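Local coordinates for 389aa long hypothetical nucleolar protein (Pyrococcus horikoshii, PDB 5ZVG) that methylates the C5 position of cytosine 72 in several tRNAs, using S-adenosyl-L-methionine as the methyl donor, at residues 202-207 with 268-273; 233-238 with 250-255; 272-277 with 299-304. All blocks are in the same frame, centred on the assembly; numbering follows the deposited sequence.

Overall arrangement
All three contacts lie in the Rossmann-like methyltransferase domain and reach the same bound S-adenosylmethionine. Contact 1 is the most deeply buried: parallel strands 201-203 and 267-273 pair through backbone hydrogen bonds. Contact 3 continues from the same strand, sharing Leu272 and Asp273 with contact 1, and sets its outgoing loop against helix 291-311; apolar and aromatic packing there is joined by one hydrogen bond from a glutamine side-chain amide to a backbone carbonyl. Contact 2, about 13 Å from contact 1 between centres, is only partly buried and apolar across its helix and strand, with polar residues at its margin. Contacts 1 and 2 touch, whereas 2 and 3 do not, their nearest atoms being about 7 Å apart.

Contact 1: residues 202-207 with 268-273; sequences IDMAAA and DKILLD. With SAM (S-adenosylmethionine), chain C.
Ile202 and Leu271 are tied by the backbone: Leu271 N donates to Ile202 O at 2.9 Å, and Ile202 N to Lys269 O at 3.0 Å, so Ile202 is held through both its N and its O. Just past the end of strand 201-203, Met204 N adds a longer bond to Leu271 O, 3.3 Å, approaching almost straight on to the oxygen. The cofactor's amino N is gripped from both segments, by Ala205 O and by Asp273 OD2, a carboxylate that also forms a salt bridge with Lys211.

On one face of the sheet, the carboxylate of Asp203 lies alongside Leu271, both side chains pointing the same way, with Asp203 OD2 3.8 Å from Leu271 CD2; that oxygen is hydrogen-bonded to Thr212. On the other face Ile202 CB packs on Ile270 CG1, and Met204, just beyond the strand, reaches over to the same side. With CG set between the backbone N and carbonyl carbon (chi1 57°) and the chain bent at its end, Met204 CG lies 3.6 Å from Leu272 CD1 while CE folds back to within 3.4 Å of Ile270 CG2. Ala308 of helix 291-311 covers both Met204 and Ile270.

Neighbouring parallel strands whose C-terminal ends deliver backbone and acidic groups to S-adenosylmethionine are the hallmark of the class I methyltransferase fold.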
loop_
_atom_site.group_PDB
_atom_site.type_symbol
_atom_site.label_atom_id
_atom_site.label_comp_id
_atom_site.label_asym_id
_atom_site.label_seq_id
_atom_site.Cartn_x
_atom_site.Cartn_y
_atom_site.Cartn_z
ATOM N N ILE A 202 1.704 10.197 17.913
ATOM C CA ILE A 202 2.963 9.848 17.277
ATOM C C ILE A 202 2.774 8.789 16.200
ATOM O O ILE A 202 2.264 7.700 16.460
ATOM C CB ILE A 202 3.993 9.322 18.291
ATOM C CG1 ILE A 202 4.193 10.311 19.444
ATOM C CG2 ILE A 202 5.312 9.016 17.589
ATOM C CD1 ILE A 202 5.100 9.781 20.528
ATOM N N ASP A 203 3.199 9.130 14.990
ATOM C CA ASP A 203 3.314 8.180 13.896
ATOM C C ASP A 203 4.788 7.832 13.746
ATOM O O ASP A 203 5.561 8.625 13.209
ATOM C CB ASP A 203 2.758 8.775 12.602
ATOM C CG ASP A 203 2.507 7.731 11.536
ATOM O OD1 ASP A 203 3.055 6.611 11.639
ATOM O OD2 ASP A 203 1.767 8.044 10.578
ATOM N N MET A 204 5.183 6.648 14.209
ATOM C CA MET A 204 6.609 6.363 14.356
ATOM C C MET A 204 7.237 5.702 13.139
ATOM O O MET A 204 8.438 5.436 13.128
ATOM C CB MET A 204 6.856 5.492 15.588
ATOM C CG MET A 204 6.114 4.176 15.602
ATOM S SD MET A 204 6.572 3.246 17.078
ATOM C CE MET A 204 5.999 4.380 18.316
ATOM N N ALA A 205 6.433 5.451 12.115
ATOM C CA ALA A 205 6.954 5.008 10.827
ATOM C C ALA A 205 6.083 5.631 9.759
ATOM O O ALA A 205 5.274 4.951 9.125
ATOM C CB ALA A 205 6.956 3.500 10.726
ATOM N N ALA A 206 6.251 6.933 9.565
ATOM C CA ALA A 206 5.202 7.736 8.959
ATOM C C ALA A 206 5.334 7.980 7.459
ATOM O O ALA A 206 4.324 8.180 6.788
ATOM C CB ALA A 206 5.123 9.063 9.677
ATOM N N ALA A 207 6.550 7.937 6.921
ATOM C CA ALA A 207 6.761 8.347 5.531
ATOM C C ALA A 207 6.308 7.255 4.565
ATOM O O ALA A 207 6.461 6.073 4.862
ATOM C CB ALA A 207 8.223 8.697 5.297
ATOM N N ASP A 268 -0.720 9.934 23.952
ATOM C CA ASP A 268 -2.032 9.340 24.171
ATOM C C ASP A 268 -2.390 8.374 23.044
ATOM O O ASP A 268 -3.118 7.402 23.244
ATOM C CB ASP A 268 -3.090 10.436 24.290
ATOM C CG ASP A 268 -2.768 11.428 25.385
ATOM O OD1 ASP A 268 -3.002 11.100 26.565
ATOM O OD2 ASP A 268 -2.267 12.527 25.061
ATOM N N LYS A 269 -1.872 8.655 21.854
ATOM C CA LYS A 269 -2.180 7.860 20.677
ATOM C C LYS A 269 -0.908 7.623 19.896
ATOM O O LYS A 269 -0.182 8.562 19.573
ATOM C CB LYS A 269 -3.222 8.550 19.780
ATOM C CG LYS A 269 -4.549 8.870 20.450
ATOM C CD LYS A 269 -5.322 7.598 20.737
ATOM C CE LYS A 269 -6.625 7.868 21.478
ATOM N NZ LYS A 269 -7.534 8.780 20.742
ATOM N N ILE A 270 -0.635 6.358 19.607
ATOM C CA ILE A 270 0.498 6.010 18.769
ATOM C C ILE A 270 0.062 5.118 17.618
ATOM O O ILE A 270 -0.565 4.074 17.828
ATOM C CB ILE A 270 1.598 5.292 19.562
ATOM C CG1 ILE A 270 2.308 6.262 20.505
ATOM C CG2 ILE A 270 2.598 4.675 18.616
ATOM C CD1 ILE A 270 3.482 5.645 21.230
ATOM N N LEU A 271 0.388 5.539 16.400
ATOM C CA LEU A 271 0.230 4.677 15.238
ATOM C C LEU A 271 1.559 4.037 14.860
ATOM O O LEU A 271 2.557 4.723 14.635
ATOM C CB LEU A 271 -0.336 5.450 14.046
ATOM C CG LEU A 271 -0.332 4.666 12.728
ATOM C CD1 LEU A 271 -1.117 3.375 12.842
ATOM C CD2 LEU A 271 -0.885 5.514 11.606
ATOM N N LEU A 272 1.557 2.711 14.796
ATOM C CA LEU A 272 2.712 1.960 14.335
ATOM C C LEU A 272 2.331 1.175 13.083
ATOM O O LEU A 272 1.835 0.049 13.158
ATOM C CB LEU A 272 3.236 1.026 15.428
ATOM C CG LEU A 272 4.388 0.095 15.026
ATOM C CD1 LEU A 272 5.531 0.860 14.364
ATOM C CD2 LEU A 272 4.895 -0.675 16.237
ATOM N N ASP A 273 2.533 1.800 11.930
ATOM C CA ASP A 273 2.322 1.129 10.657
ATOM C C ASP A 273 3.672 0.562 10.229
ATOM O O ASP A 273 4.412 1.172 9.458
ATOM C CB ASP A 273 1.734 2.101 9.630
ATOM C CG ASP A 273 1.446 1.448 8.304
ATOM O OD1 ASP A 273 0.631 0.499 8.272
ATOM O OD2 ASP A 273 1.992 1.917 7.284
HETATM N N SAM C . 2.597 4.380 7.469
HETATM C CA SAM C . 3.232 4.963 6.290
HETATM C C SAM C . 2.213 5.580 5.333
HETATM O O SAM C . 2.579 6.165 4.312
HETATM O OXT SAM C . 1.003 5.514 5.558
HETATM C CB SAM C . 4.120 3.944 5.578
HETATM C CG SAM C . 5.160 3.277 6.477
HETATM S SD SAM C . 6.148 2.024 5.622
HETATM C CE SAM C . 5.109 0.572 5.918
HETATM C "C5'" SAM C . 7.494 1.739 6.799
HETATM C "C4'" SAM C . 8.376 2.963 7.029
HETATM O "O4'" SAM C . 9.129 2.788 8.212
HETATM C "C3'" SAM C . 9.376 3.198 5.905
HETATM O "O3'" SAM C . 9.133 4.462 5.339
HETATM C "C2'" SAM C . 10.741 3.209 6.561
HETATM O "O2'" SAM C . 11.472 4.332 6.137
HETATM C "C1'" SAM C . 10.422 3.334 8.038
HETATM N N9 SAM C . 11.394 2.654 8.916
HETATM C C8 SAM C . 11.978 1.425 8.751
HETATM N N7 SAM C . 12.798 1.198 9.803
HETATM C C5 SAM C . 12.743 2.262 10.638
HETATM C C6 SAM C . 13.370 2.554 11.843
HETATM N N6 SAM C . 14.219 1.691 12.395
HETATM N N1 SAM C . 13.102 3.754 12.472
HETATM C C2 SAM C . 12.220 4.652 11.908
HETATM N N3 SAM C . 11.603 4.356 10.713
HETATM C C4 SAM C . 11.862 3.182 10.088
#

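Contact 2: residues 233-238 with 250-255; sequences NRLRKM and VKLVQM. With SAM (S-adenosylmethionine), chain C.
Leu235 faces Leu252 and Gln254 where helix 233-238 runs nearly antiparallel to strand 250-254, their axes 9.9 Å apart and their directions differing by 171°. No hydrogen bond crosses the gap, which is filled by side chains.

Leu235 makes the central contacts with its two methyl branches. Its CG lies anti to the carbonyl carbon (chi1 -79°), and the branches reach different strand residues: CD1 comes 3.6 Å from Gln254 CB and also touches the CG of that residue, while CD2 meets Leu252 CG at 4.1 Å. The Leu235 and Leu252 side chains run antiparallel alongside one another, and Leu252 CD2 comes up to the backbone carbonyl oxygen of Leu235. One turn further along the helix, Met238 holds an extended chain, its CG anti to the backbone N, and presents only its terminal methyl: CE lies 4.0 Å from Leu252 CD1 and 4.2 Å from Val250 CG1. Leu252 therefore receives both helix residues. Strand 225-229 supplies further packing, with Met238 on Ala227 and Leu235 on Asp229, and helix 210-218 brings Thr212 against Met238 and Val250.

Polar groups stay at the margin. Gln254 offers the aliphatic root of its side chain to Leu235, while its NE2 makes a weak hydrogen bond with Lys230 O. Arg234, bent at chi3, turns the edge of its guanidinium to the ribose O3' of S-adenosylmethionine, though the modelled NE to O3' separation is doubtfully short; its NH2 is hydrogen-bonded to Ala207 O.

Because the side-chain contacts across the interface come from aliphatic carbons and the Met238 methyl, with no hydrogen bond, dispersion and the exclusion of water probably hold the helix of this beta-alpha-beta unit to its following strand, while the adjacent Arg234 serves the cofactor.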
loop_
_atom_site.group_PDB
_atom_site.type_symbol
_atom_site.label_atom_id
_atom_site.label_comp_id
_atom_site.label_asym_id
_atom_site.label_seq_id
_atom_site.Cartn_x
_atom_site.Cartn_y
_atom_site.Cartn_z
ATOM N N ASN A 233 15.064 10.431 2.434
ATOM C CA ASN A 233 14.487 10.515 1.100
ATOM C C ASN A 233 12.972 10.393 1.184
ATOM O O ASN A 233 12.238 11.164 0.559
ATOM C CB ASN A 233 15.080 9.423 0.196
ATOM C CG ASN A 233 14.549 9.471 -1.237
ATOM O OD1 ASN A 233 13.353 9.650 -1.475
ATOM N ND2 ASN A 233 15.447 9.298 -2.203
ATOM N N ARG A 234 12.504 9.426 1.968
ATOM C CA ARG A 234 11.075 9.239 2.170
ATOM C C ARG A 234 10.454 10.398 2.961
ATOM O O ARG A 234 9.321 10.798 2.692
ATOM C CB ARG A 234 10.818 7.896 2.861
ATOM C CG ARG A 234 11.225 6.691 2.009
ATOM C CD ARG A 234 11.126 5.382 2.784
ATOM N NE ARG A 234 9.755 5.029 3.158
ATOM C CZ ARG A 234 8.866 4.473 2.338
ATOM N NH1 ARG A 234 9.194 4.191 1.086
ATOM N NH2 ARG A 234 7.646 4.187 2.777
ATOM N N LEU A 235 11.207 10.957 3.905
ATOM C CA LEU A 235 10.767 12.165 4.602
ATOM C C LEU A 235 10.704 13.358 3.658
ATOM O O LEU A 235 9.851 14.229 3.800
ATOM C CB LEU A 235 11.696 12.488 5.773
ATOM C CG LEU A 235 11.502 11.683 7.053
ATOM C CD1 LEU A 235 12.473 12.156 8.116
ATOM C CD2 LEU A 235 10.079 11.849 7.529
ATOM N N ARG A 236 11.611 13.392 2.692
ATOM C CA ARG A 236 11.610 14.453 1.699
ATOM C C ARG A 236 10.336 14.371 0.863
ATOM O O ARG A 236 9.701 15.387 0.581
ATOM C CB ARG A 236 12.853 14.354 0.815
ATOM C CG ARG A 236 12.895 15.324 -0.350
ATOM C CD ARG A 236 14.241 15.235 -1.059
ATOM N NE ARG A 236 15.345 15.202 -0.103
ATOM C CZ ARG A 236 16.631 15.288 -0.430
ATOM N NH1 ARG A 236 16.993 15.418 -1.699
ATOM N NH2 ARG A 236 17.558 15.253 0.518
ATOM N N LYS A 237 9.947 13.149 0.503
ATOM C CA LYS A 237 8.710 12.924 -0.233
ATOM C C LYS A 237 7.499 13.263 0.636
ATOM O O LYS A 237 6.474 13.731 0.139
ATOM C CB LYS A 237 8.632 11.477 -0.725
ATOM C CG LYS A 237 7.407 11.173 -1.577
ATOM C CD LYS A 237 7.363 12.082 -2.793
ATOM C CE LYS A 237 6.193 11.756 -3.699
ATOM N NZ LYS A 237 6.148 12.675 -4.875
ATOM N N MET A 238 7.628 13.032 1.937
ATOM C CA MET A 238 6.566 13.363 2.879
ATOM C C MET A 238 6.361 14.873 3.009
ATOM O O MET A 238 5.233 15.339 3.169
ATOM C CB MET A 238 6.867 12.760 4.251
ATOM C CG MET A 238 5.794 13.032 5.288
ATOM S SD MET A 238 5.848 11.852 6.652
ATOM C CE MET A 238 4.477 12.441 7.630
ATOM N N VAL A 250 1.630 18.738 11.083
ATOM C CA VAL A 250 2.616 17.688 11.286
ATOM C C VAL A 250 4.022 18.214 11.544
ATOM O O VAL A 250 4.523 19.083 10.823
ATOM C CB VAL A 250 2.641 16.740 10.069
ATOM C CG1 VAL A 250 3.699 15.675 10.233
ATOM C CG2 VAL A 250 1.278 16.095 9.889
ATOM N N LYS A 251 4.651 17.656 12.574
ATOM C CA LYS A 251 6.050 17.913 12.883
ATOM C C LYS A 251 6.895 16.703 12.521
ATOM O O LYS A 251 6.755 15.630 13.112
ATOM C CB LYS A 251 6.221 18.258 14.364
ATOM C CG LYS A 251 7.670 18.387 14.819
ATOM C CD LYS A 251 8.450 19.393 13.980
ATOM C CE LYS A 251 9.736 19.818 14.679
ATOM N NZ LYS A 251 10.540 18.643 15.117
ATOM N N LEU A 252 7.761 16.882 11.534
ATOM C CA LEU A 252 8.664 15.825 11.097
ATOM C C LEU A 252 9.898 15.719 11.981
ATOM O O LEU A 252 10.534 16.723 12.304
ATOM C CB LEU A 252 9.095 16.061 9.645
ATOM C CG LEU A 252 8.277 15.395 8.538
ATOM C CD1 LEU A 252 6.815 15.536 8.795
ATOM C CD2 LEU A 252 8.610 16.003 7.202
ATOM N N VAL A 253 10.222 14.493 12.376
ATOM C CA VAL A 253 11.469 14.218 13.074
ATOM C C VAL A 253 12.123 12.979 12.467
ATOM O O VAL A 253 11.499 11.924 12.346
ATOM C CB VAL A 253 11.262 14.037 14.598
ATOM C CG1 VAL A 253 10.957 15.372 15.256
ATOM C CG2 VAL A 253 10.150 13.069 14.880
ATOM N N GLN A 254 13.371 13.130 12.044
ATOM C CA GLN A 254 14.151 12.013 11.538
ATOM C C GLN A 254 14.913 11.317 12.662
ATOM O O GLN A 254 15.615 11.975 13.432
ATOM C CB GLN A 254 15.123 12.497 10.466
ATOM C CG GLN A 254 15.865 11.383 9.770
ATOM C CD GLN A 254 16.845 11.908 8.752
ATOM O OE1 GLN A 254 16.925 13.114 8.523
ATOM N NE2 GLN A 254 17.601 11.006 8.135
ATOM N N MET A 255 14.797 9.990 12.720
ATOM C CA MET A 255 15.406 9.184 13.785
ATOM C C MET A 255 15.015 7.716 13.669
ATOM O O MET A 255 14.015 7.378 13.040
ATOM C CB MET A 255 14.995 9.694 15.175
ATOM C CG MET A 255 13.567 9.340 15.558
ATOM S SD MET A 255 13.066 9.820 17.224
ATOM C CE MET A 255 14.131 8.770 18.220
HETATM N N SAM C . 2.597 4.380 7.469
HETATM C CA SAM C . 3.232 4.963 6.290
HETATM C C SAM C . 2.213 5.580 5.333
HETATM O O SAM C . 2.579 6.165 4.312
HETATM O OXT SAM C . 1.003 5.514 5.558
HETATM C CB SAM C . 4.120 3.944 5.578
HETATM C CG SAM C . 5.160 3.277 6.477
HETATM S SD SAM C . 6.148 2.024 5.622
HETATM C CE SAM C . 5.109 0.572 5.918
HETATM C "C5'" SAM C . 7.494 1.739 6.799
HETATM C "C4'" SAM C . 8.376 2.963 7.029
HETATM O "O4'" SAM C . 9.129 2.788 8.212
HETATM C "C3'" SAM C . 9.376 3.198 5.905
HETATM O "O3'" SAM C . 9.133 4.462 5.339
HETATM C "C2'" SAM C . 10.741 3.209 6.561
HETATM O "O2'" SAM C . 11.472 4.332 6.137
HETATM C "C1'" SAM C . 10.422 3.334 8.038
HETATM N N9 SAM C . 11.394 2.654 8.916
HETATM C C8 SAM C . 11.978 1.425 8.751
HETATM N N7 SAM C . 12.798 1.198 9.803
HETATM C C5 SAM C . 12.743 2.262 10.638
HETATM C C6 SAM C . 13.370 2.554 11.843
HETATM N N6 SAM C . 14.219 1.691 12.395
HETATM N N1 SAM C . 13.102 3.754 12.472
HETATM C C2 SAM C . 12.220 4.652 11.908
HETATM N N3 SAM C . 11.603 4.356 10.713
HETATM C C4 SAM C . 11.862 3.182 10.088
#

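Contact 3: residues 272-277 with 299-304; sequences LDAPCT and RYQRAF. With SAM (S-adenosylmethionine), chain C.
A single hydrogen bond joins the segments: Gln301 NE2 donates to Pro275 O at 2.7 Å, nearly straight (173° at the hydrogen), with the oxygen in the amide plane. Gln301 CG lies anti to the carbonyl carbon (chi1 -66°) and the chain is extended beyond it, bringing NE2 to that oxygen; CG also lies 4.2 Å from Ala274 CB, and NE2 against Cys276 CB. Shortening Gln301 to an alanine removes the amide, and Pro275 O and, more weakly, Glu329 OE1 would probably lose this donor, leaving the loop after strand 267-273 freer to move away from the helix.

Apolar packing accompanies the bond. Pro275 is wedged among the rings, its CG 3.9 Å from Tyr300 CE2 and 4.0 Å from Phe304 CZ, while its CD sits over one face of the Phe304 ring. Leu272 CD2 lies 3.8 Å from Phe304 CB, the side chains crossing at about a right angle.

Tyr300 and Phe304 also meet the adenine: the cofactor's N6 donates to Tyr300 OH at 2.8 Å, and Phe304 CZ lies 3.3 Å from the same N6.

Cys276 lies beside Cys323, the predicted nucleophile, consistent with the contact helping to place the adenine pocket and this loop.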
loop_
_atom_site.group_PDB
_atom_site.type_symbol
_atom_site.label_atom_id
_atom_site.label_comp_id
_atom_site.label_asym_id
_atom_site.label_seq_id
_atom_site.Cartn_x
_atom_site.Cartn_y
_atom_site.Cartn_z
ATOM N N LEU A 272 1.557 2.711 14.796
ATOM C CA LEU A 272 2.712 1.960 14.335
ATOM C C LEU A 272 2.331 1.175 13.083
ATOM O O LEU A 272 1.835 0.049 13.158
ATOM C CB LEU A 272 3.236 1.026 15.428
ATOM C CG LEU A 272 4.388 0.095 15.026
ATOM C CD1 LEU A 272 5.531 0.860 14.364
ATOM C CD2 LEU A 272 4.895 -0.675 16.237
ATOM N N ASP A 273 2.533 1.800 11.930
ATOM C CA ASP A 273 2.322 1.129 10.657
ATOM C C ASP A 273 3.672 0.562 10.229
ATOM O O ASP A 273 4.412 1.172 9.458
ATOM C CB ASP A 273 1.734 2.101 9.630
ATOM C CG ASP A 273 1.446 1.448 8.304
ATOM O OD1 ASP A 273 0.631 0.499 8.272
ATOM O OD2 ASP A 273 1.992 1.917 7.284
ATOM N N ALA A 274 3.968 -0.627 10.741
ATOM C CA ALA A 274 5.339 -1.108 10.852
ATOM C C ALA A 274 5.918 -1.624 9.544
ATOM O O ALA A 274 5.199 -2.195 8.719
ATOM C CB ALA A 274 5.411 -2.200 11.910
ATOM N N PRO A 275 7.233 -1.416 9.352
ATOM C CA PRO A 275 7.930 -2.095 8.258
ATOM C C PRO A 275 7.679 -3.593 8.364
ATOM O O PRO A 275 7.704 -4.139 9.466
ATOM C CB PRO A 275 9.406 -1.735 8.491
ATOM C CG PRO A 275 9.480 -1.301 9.921
ATOM C CD PRO A 275 8.160 -0.643 10.198
ATOM N N CYS A 276 7.414 -4.241 7.240
ATOM C CA CYS A 276 6.995 -5.629 7.267
ATOM C C CYS A 276 7.379 -6.317 5.976
ATOM O O CYS A 276 7.829 -5.672 5.031
ATOM C CB CYS A 276 5.484 -5.737 7.493
ATOM S SG CYS A 276 4.483 -5.081 6.140
ATOM N N THR A 277 7.184 -7.628 5.934
ATOM C CA THR A 277 7.541 -8.415 4.762
ATOM C C THR A 277 6.713 -8.057 3.524
ATOM O O THR A 277 7.038 -8.482 2.412
ATOM C CB THR A 277 7.397 -9.918 5.061
ATOM O OG1 THR A 277 6.100 -10.165 5.615
ATOM C CG2 THR A 277 8.447 -10.354 6.075
ATOM N N ARG A 299 10.895 -10.031 14.510
ATOM C CA ARG A 299 11.762 -9.690 15.628
ATOM C C ARG A 299 12.125 -8.209 15.583
ATOM O O ARG A 299 12.252 -7.553 16.613
ATOM C CB ARG A 299 13.016 -10.570 15.604
ATOM C CG ARG A 299 14.016 -10.310 16.717
ATOM C CD ARG A 299 15.053 -11.436 16.791
ATOM N NE ARG A 299 15.898 -11.483 15.601
ATOM C CZ ARG A 299 15.804 -12.409 14.651
ATOM N NH1 ARG A 299 14.901 -13.378 14.754
ATOM N NH2 ARG A 299 16.615 -12.369 13.601
ATOM N N TYR A 300 12.266 -7.683 14.374
ATOM C CA TYR A 300 12.642 -6.292 14.184
ATOM C C TYR A 300 11.491 -5.356 14.566
ATOM O O TYR A 300 11.713 -4.255 15.069
ATOM C CB TYR A 300 13.076 -6.083 12.729
ATOM C CG TYR A 300 13.396 -4.663 12.324
ATOM C CD1 TYR A 300 14.480 -3.991 12.876
ATOM C CD2 TYR A 300 12.665 -4.019 11.332
ATOM C CE1 TYR A 300 14.799 -2.700 12.493
ATOM C CE2 TYR A 300 12.980 -2.724 10.935
ATOM C CZ TYR A 300 14.049 -2.071 11.519
ATOM O OH TYR A 300 14.381 -0.787 11.142
ATOM N N GLN A 301 10.264 -5.822 14.371
ATOM C CA GLN A 301 9.081 -5.032 14.696
ATOM C C GLN A 301 8.874 -4.926 16.204
ATOM O O GLN A 301 8.340 -3.926 16.690
ATOM C CB GLN A 301 7.845 -5.647 14.043
ATOM C CG GLN A 301 7.869 -5.599 12.528
ATOM C CD GLN A 301 6.862 -6.538 11.921
ATOM O OE1 GLN A 301 6.422 -7.488 12.566
ATOM N NE2 GLN A 301 6.493 -6.288 10.672
ATOM N N ARG A 302 9.293 -5.965 16.933
ATOM C CA ARG A 302 9.168 -6.005 18.390
ATOM C C ARG A 302 9.832 -4.807 19.047
ATOM O O ARG A 302 9.314 -4.257 20.017
ATOM C CB ARG A 302 9.763 -7.294 18.957
ATOM C CG ARG A 302 8.754 -8.420 19.130
ATOM C CD ARG A 302 9.448 -9.770 19.166
ATOM N NE ARG A 302 8.562 -10.862 18.772
ATOM C CZ ARG A 302 8.924 -11.854 17.962
ATOM N NH1 ARG A 302 10.154 -11.890 17.465
ATOM N NH2 ARG A 302 8.060 -12.810 17.648
ATOM N N ALA A 303 10.994 -4.424 18.530
ATOM C CA ALA A 303 11.709 -3.255 19.028
ATOM C C ALA A 303 10.848 -1.994 18.935
ATOM O O ALA A 303 10.785 -1.210 19.887
ATOM C CB ALA A 303 13.007 -3.078 18.275
ATOM N N PHE A 304 10.184 -1.807 17.793
ATOM C CA PHE A 304 9.251 -0.694 17.614
ATOM C C PHE A 304 8.112 -0.755 18.622
ATOM O O PHE A 304 7.783 0.237 19.280
ATOM C CB PHE A 304 8.656 -0.689 16.205
ATOM C CG PHE A 304 9.650 -0.427 15.116
ATOM C CD1 PHE A 304 10.526 -1.415 14.700
ATOM C CD2 PHE A 304 9.689 0.807 14.488
ATOM C CE1 PHE A 304 11.436 -1.170 13.681
ATOM C CE2 PHE A 304 10.590 1.060 13.470
ATOM C CZ PHE A 304 11.463 0.072 13.066
HETATM N N SAM C . 2.597 4.380 7.469
HETATM C CA SAM C . 3.232 4.963 6.290
HETATM C C SAM C . 2.213 5.580 5.333
HETATM O O SAM C . 2.579 6.165 4.312
HETATM O OXT SAM C . 1.003 5.514 5.558
HETATM C CB SAM C . 4.120 3.944 5.578
HETATM C CG SAM C . 5.160 3.277 6.477
HETATM S SD SAM C . 6.148 2.024 5.622
HETATM C CE SAM C . 5.109 0.572 5.918
HETATM C "C5'" SAM C . 7.494 1.739 6.799
HETATM C "C4'" SAM C . 8.376 2.963 7.029
HETATM O "O4'" SAM C . 9.129 2.788 8.212
HETATM C "C3'" SAM C . 9.376 3.198 5.905
HETATM O "O3'" SAM C . 9.133 4.462 5.339
HETATM C "C2'" SAM C . 10.741 3.209 6.561
HETATM O "O2'" SAM C . 11.472 4.332 6.137
HETATM C "C1'" SAM C . 10.422 3.334 8.038
HETATM N N9 SAM C . 11.394 2.654 8.916
HETATM C C8 SAM C . 11.978 1.425 8.751
HETATM N N7 SAM C . 12.798 1.198 9.803
HETATM C C5 SAM C . 12.743 2.262 10.638
HETATM C C6 SAM C . 13.370 2.554 11.843
HETATM N N6 SAM C . 14.219 1.691 12.395
HETATM N N1 SAM C . 13.102 3.754 12.472
HETATM C C2 SAM C . 12.220 4.652 11.908
HETATM N N3 SAM C . 11.603 4.356 10.713
HETATM C C4 SAM C . 11.862 3.182 10.088
#